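Local coordinates for protein aspartate-semialdehyde dehydrogenase (Cryptococcus neoformans var. neoformans JEC21, PDB 5CEF) that catalyses the NADPH-dependent reductive dephosphorylation of 4-phospho-L-aspartate to L-aspartate semialdehyde, the second step in making the aspartate family of amino acids, at residues A[16-29]-A[50-63]. Numbering follows the deposited sequence.
Sequences ATGTVGQRFIELLA and YARVVRWKLPSPIP
The chain after helix 50-53 runs along one flank of helix 19-29, from T17 beside V54, their CA atoms 5.2 Å apart, through Q22 near W56 to E26 near P63. This is the first helix of the Rossmann fold, entered through the glycine-containing turn 16-18; T17 to V20, at the turn and the start of the helix, probably bind NADP(+), as in relatives. Q22 does most of the joining. Its amide lies nearly parallel to the W56 indole, planes 13° apart, with OE1 over one face near the rim. OE1 accepts K57 N on a lone pair at 2.9 Å, while NE2 donates to two carbonyls: almost straight to T17 O, 3.1 Å away, and more bent to R55 O at 3.2 Å, from above that carbonyl's plane. The amide thus ties the cofactor turn to the 54-57 loop, and three bonds fix which way round it sits. I62 CG1 lies against the opposite face of the indole, near the rim, and W56 NE1 donates to S60 O. Further along the helix E26 OE1 meets L58 CD1 coming the other way and takes R23 in a salt bridge, and A29 CB meets P63 CB. I25 CD1 touches Y50 CZ at 3.5 Å. With CG anti to its backbone N (chi1 -171°), Y50 brings its hydroxyl to the turn, where OH donates to A16 O, at the phenol ring's edge near its plane.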
# COMPACT_ATOMS: atom_id res chain seq x y z
N ALA A 16 28.65 2.10 -13.38
CA ALA A 16 27.80 2.74 -14.35
C ALA A 16 26.58 1.98 -14.69
O ALA A 16 25.60 2.57 -15.16
CB ALA A 16 28.58 2.99 -15.63
N THR A 17 26.59 0.67 -14.48
CA THR A 17 25.41 -0.15 -14.78
C THR A 17 24.47 -0.21 -13.60
O THR A 17 23.31 -0.58 -13.77
CB THR A 17 25.78 -1.57 -15.23
OG1 THR A 17 26.59 -2.20 -14.25
CG2 THR A 17 26.56 -1.52 -16.54
N GLY A 18 24.96 0.15 -12.40
CA GLY A 18 24.13 0.23 -11.17
C GLY A 18 23.16 1.41 -11.20
O GLY A 18 23.31 2.29 -12.03
N THR A 19 22.20 1.44 -10.28
CA THR A 19 21.10 2.39 -10.37
C THR A 19 21.60 3.82 -10.16
O THR A 19 21.20 4.73 -10.87
CB THR A 19 19.94 2.05 -9.42
OG1 THR A 19 20.37 2.15 -8.06
CG2 THR A 19 19.43 0.63 -9.67
N VAL A 20 22.50 4.01 -9.21
CA VAL A 20 23.10 5.32 -9.02
C VAL A 20 23.88 5.74 -10.26
O VAL A 20 23.82 6.88 -10.67
CB VAL A 20 24.01 5.34 -7.77
CG1 VAL A 20 24.88 6.59 -7.75
CG2 VAL A 20 23.17 5.27 -6.51
N GLY A 21 24.62 4.79 -10.84
CA GLY A 21 25.39 5.02 -12.06
C GLY A 21 24.52 5.46 -13.22
O GLY A 21 24.87 6.38 -13.96
N GLN A 22 23.36 4.83 -13.33
CA GLN A 22 22.39 5.17 -14.35
C GLN A 22 21.91 6.62 -14.22
O GLN A 22 21.76 7.34 -15.23
CB GLN A 22 21.19 4.23 -14.27
CG GLN A 22 21.51 2.79 -14.66
CD GLN A 22 20.29 1.90 -14.65
OE1 GLN A 22 19.16 2.37 -14.81
NE2 GLN A 22 20.50 0.61 -14.44
N ARG A 23 21.68 7.03 -12.98
CA ARG A 23 21.22 8.38 -12.75
C ARG A 23 22.34 9.37 -13.08
O ARG A 23 22.09 10.40 -13.72
CB ARG A 23 20.72 8.55 -11.32
CG ARG A 23 20.02 9.88 -11.11
CD ARG A 23 18.59 9.89 -11.63
NE ARG A 23 17.98 11.18 -11.29
CZ ARG A 23 17.48 12.06 -12.17
NH1 ARG A 23 17.46 11.80 -13.48
NH2 ARG A 23 16.96 13.20 -11.73
N PHE A 24 23.56 9.06 -12.65
CA PHE A 24 24.71 9.89 -13.02
C PHE A 24 24.73 10.09 -14.54
O PHE A 24 24.91 11.20 -15.04
CB PHE A 24 26.04 9.25 -12.61
CG PHE A 24 26.52 9.63 -11.23
CD1 PHE A 24 26.74 10.95 -10.88
CD2 PHE A 24 26.80 8.65 -10.29
CE1 PHE A 24 27.23 11.29 -9.64
CE2 PHE A 24 27.27 8.99 -9.04
CZ PHE A 24 27.50 10.31 -8.72
N ILE A 25 24.53 9.00 -15.27
CA ILE A 25 24.59 9.03 -16.70
C ILE A 25 23.46 9.90 -17.29
O ILE A 25 23.70 10.73 -18.16
CB ILE A 25 24.62 7.61 -17.27
CG1 ILE A 25 26.03 7.08 -17.12
CG2 ILE A 25 24.18 7.57 -18.73
CD1 ILE A 25 26.14 5.57 -17.20
N GLU A 26 22.25 9.69 -16.82
CA GLU A 26 21.14 10.52 -17.25
C GLU A 26 21.44 12.01 -17.05
O GLU A 26 21.22 12.81 -17.93
CB GLU A 26 19.91 10.14 -16.45
CG GLU A 26 18.70 10.99 -16.76
CD GLU A 26 17.42 10.23 -16.49
OE1 GLU A 26 17.08 9.99 -15.30
OE2 GLU A 26 16.76 9.88 -17.46
N LEU A 27 21.94 12.37 -15.87
CA LEU A 27 22.13 13.76 -15.54
C LEU A 27 23.30 14.35 -16.27
O LEU A 27 23.28 15.52 -16.63
CB LEU A 27 22.31 13.98 -14.04
CG LEU A 27 21.06 13.70 -13.21
CD1 LEU A 27 21.37 13.73 -11.72
CD2 LEU A 27 19.92 14.66 -13.53
N LEU A 28 24.35 13.58 -16.45
CA LEU A 28 25.55 14.12 -17.05
C LEU A 28 25.39 14.25 -18.57
O LEU A 28 25.99 15.13 -19.19
CB LEU A 28 26.78 13.28 -16.70
CG LEU A 28 27.15 13.34 -15.23
CD1 LEU A 28 28.01 12.14 -14.81
CD2 LEU A 28 27.85 14.63 -14.87
N ALA A 29 24.56 13.41 -19.17
CA ALA A 29 24.26 13.56 -20.60
C ALA A 29 23.58 14.91 -20.86
O ALA A 29 23.87 15.56 -21.84
CB ALA A 29 23.37 12.44 -21.07
N TYR A 50 27.47 -0.01 -23.44
CA TYR A 50 26.61 0.24 -22.29
C TYR A 50 25.21 -0.31 -22.54
O TYR A 50 24.64 -1.03 -21.71
CB TYR A 50 26.56 1.76 -21.96
CG TYR A 50 25.85 2.09 -20.65
CD1 TYR A 50 26.46 1.86 -19.44
CD2 TYR A 50 24.55 2.60 -20.63
CE1 TYR A 50 25.84 2.14 -18.24
CE2 TYR A 50 23.90 2.87 -19.42
CZ TYR A 50 24.56 2.63 -18.23
OH TYR A 50 23.97 2.88 -17.01
N ALA A 51 24.65 0.05 -23.70
CA ALA A 51 23.27 -0.32 -24.01
C ALA A 51 23.01 -1.83 -23.94
O ALA A 51 21.92 -2.24 -23.55
CB ALA A 51 22.90 0.23 -25.39
N ARG A 52 24.02 -2.63 -24.26
CA ARG A 52 23.86 -4.09 -24.28
C ARG A 52 24.05 -4.76 -22.92
O ARG A 52 23.57 -5.88 -22.73
CB ARG A 52 24.78 -4.75 -25.34
CG ARG A 52 24.27 -4.85 -26.79
CD ARG A 52 25.51 -4.69 -27.72
NE ARG A 52 25.33 -3.83 -28.92
CZ ARG A 52 26.25 -3.67 -29.88
NH1 ARG A 52 27.43 -4.28 -29.83
NH2 ARG A 52 25.98 -2.87 -30.92
N VAL A 53 24.74 -4.13 -21.99
CA VAL A 53 24.95 -4.75 -20.68
C VAL A 53 24.03 -4.23 -19.58
O VAL A 53 23.77 -4.94 -18.62
CB VAL A 53 26.41 -4.70 -20.19
CG1 VAL A 53 27.28 -5.67 -20.98
CG2 VAL A 53 26.99 -3.29 -20.26
N VAL A 54 23.53 -3.01 -19.71
CA VAL A 54 22.77 -2.42 -18.61
C VAL A 54 21.36 -2.92 -18.57
O VAL A 54 20.74 -3.09 -19.61
CB VAL A 54 22.74 -0.88 -18.74
CG1 VAL A 54 21.86 -0.44 -19.91
CG2 VAL A 54 22.29 -0.25 -17.42
N ARG A 55 20.84 -3.16 -17.37
CA ARG A 55 19.42 -3.37 -17.18
C ARG A 55 18.88 -2.00 -16.78
O ARG A 55 18.69 -1.71 -15.59
CB ARG A 55 19.13 -4.41 -16.06
CG ARG A 55 19.69 -5.81 -16.27
CD ARG A 55 18.80 -6.67 -17.17
NE ARG A 55 19.56 -7.70 -17.90
CZ ARG A 55 20.08 -7.57 -19.13
NH1 ARG A 55 19.95 -6.46 -19.84
NH2 ARG A 55 20.75 -8.58 -19.66
N TRP A 56 18.59 -1.17 -17.77
CA TRP A 56 18.15 0.20 -17.52
C TRP A 56 16.81 0.30 -16.79
O TRP A 56 15.75 0.09 -17.38
CB TRP A 56 18.06 0.95 -18.85
CG TRP A 56 17.83 2.46 -18.76
CD1 TRP A 56 16.64 3.14 -18.99
CD2 TRP A 56 18.81 3.48 -18.49
NE1 TRP A 56 16.83 4.50 -18.88
CE2 TRP A 56 18.15 4.74 -18.58
CE3 TRP A 56 20.18 3.45 -18.20
CZ2 TRP A 56 18.81 5.94 -18.37
CZ3 TRP A 56 20.84 4.65 -18.00
CH2 TRP A 56 20.15 5.88 -18.07
N LYS A 57 16.85 0.70 -15.52
CA LYS A 57 15.67 0.77 -14.67
C LYS A 57 15.10 2.18 -14.48
O LYS A 57 14.44 2.45 -13.48
CB LYS A 57 15.99 0.15 -13.28
CG LYS A 57 16.40 -1.33 -13.26
CD LYS A 57 15.77 -2.20 -14.36
CE LYS A 57 14.24 -2.10 -14.49
NZ LYS A 57 13.51 -3.39 -14.25
N LEU A 58 15.29 3.08 -15.44
CA LEU A 58 14.79 4.46 -15.30
C LEU A 58 13.65 4.80 -16.29
O LEU A 58 13.66 4.29 -17.40
CB LEU A 58 15.95 5.46 -15.47
CG LEU A 58 16.89 5.66 -14.26
CD1 LEU A 58 18.11 6.49 -14.65
CD2 LEU A 58 16.18 6.33 -13.11
N PRO A 59 12.70 5.68 -15.89
CA PRO A 59 11.51 6.01 -16.70
C PRO A 59 11.85 6.37 -18.12
O PRO A 59 11.24 5.83 -19.05
CB PRO A 59 10.92 7.23 -16.00
CG PRO A 59 11.36 7.11 -14.59
CD PRO A 59 12.70 6.42 -14.61
N SER A 60 12.80 7.26 -18.30
CA SER A 60 13.14 7.74 -19.63
C SER A 60 14.18 6.82 -20.26
O SER A 60 14.79 6.02 -19.55
CB SER A 60 13.66 9.17 -19.52
OG SER A 60 14.83 9.18 -18.73
N PRO A 61 14.40 6.92 -21.58
CA PRO A 61 15.27 5.96 -22.23
C PRO A 61 16.74 6.30 -22.08
O PRO A 61 17.09 7.41 -21.67
CB PRO A 61 14.86 6.06 -23.70
CG PRO A 61 14.40 7.48 -23.87
CD PRO A 61 14.03 8.01 -22.51
N ILE A 62 17.59 5.35 -22.46
CA ILE A 62 19.04 5.53 -22.43
C ILE A 62 19.41 6.66 -23.38
O ILE A 62 18.92 6.68 -24.51
CB ILE A 62 19.79 4.26 -22.88
CG1 ILE A 62 19.46 3.09 -21.97
CG2 ILE A 62 21.29 4.52 -22.89
CD1 ILE A 62 19.81 1.72 -22.52
N PRO A 63 20.24 7.62 -22.92
CA PRO A 63 20.57 8.77 -23.81
C PRO A 63 21.42 8.38 -25.01
O PRO A 63 22.06 7.33 -24.99
CB PRO A 63 21.36 9.70 -22.91
CG PRO A 63 21.02 9.29 -21.50
CD PRO A 63 20.65 7.85 -21.53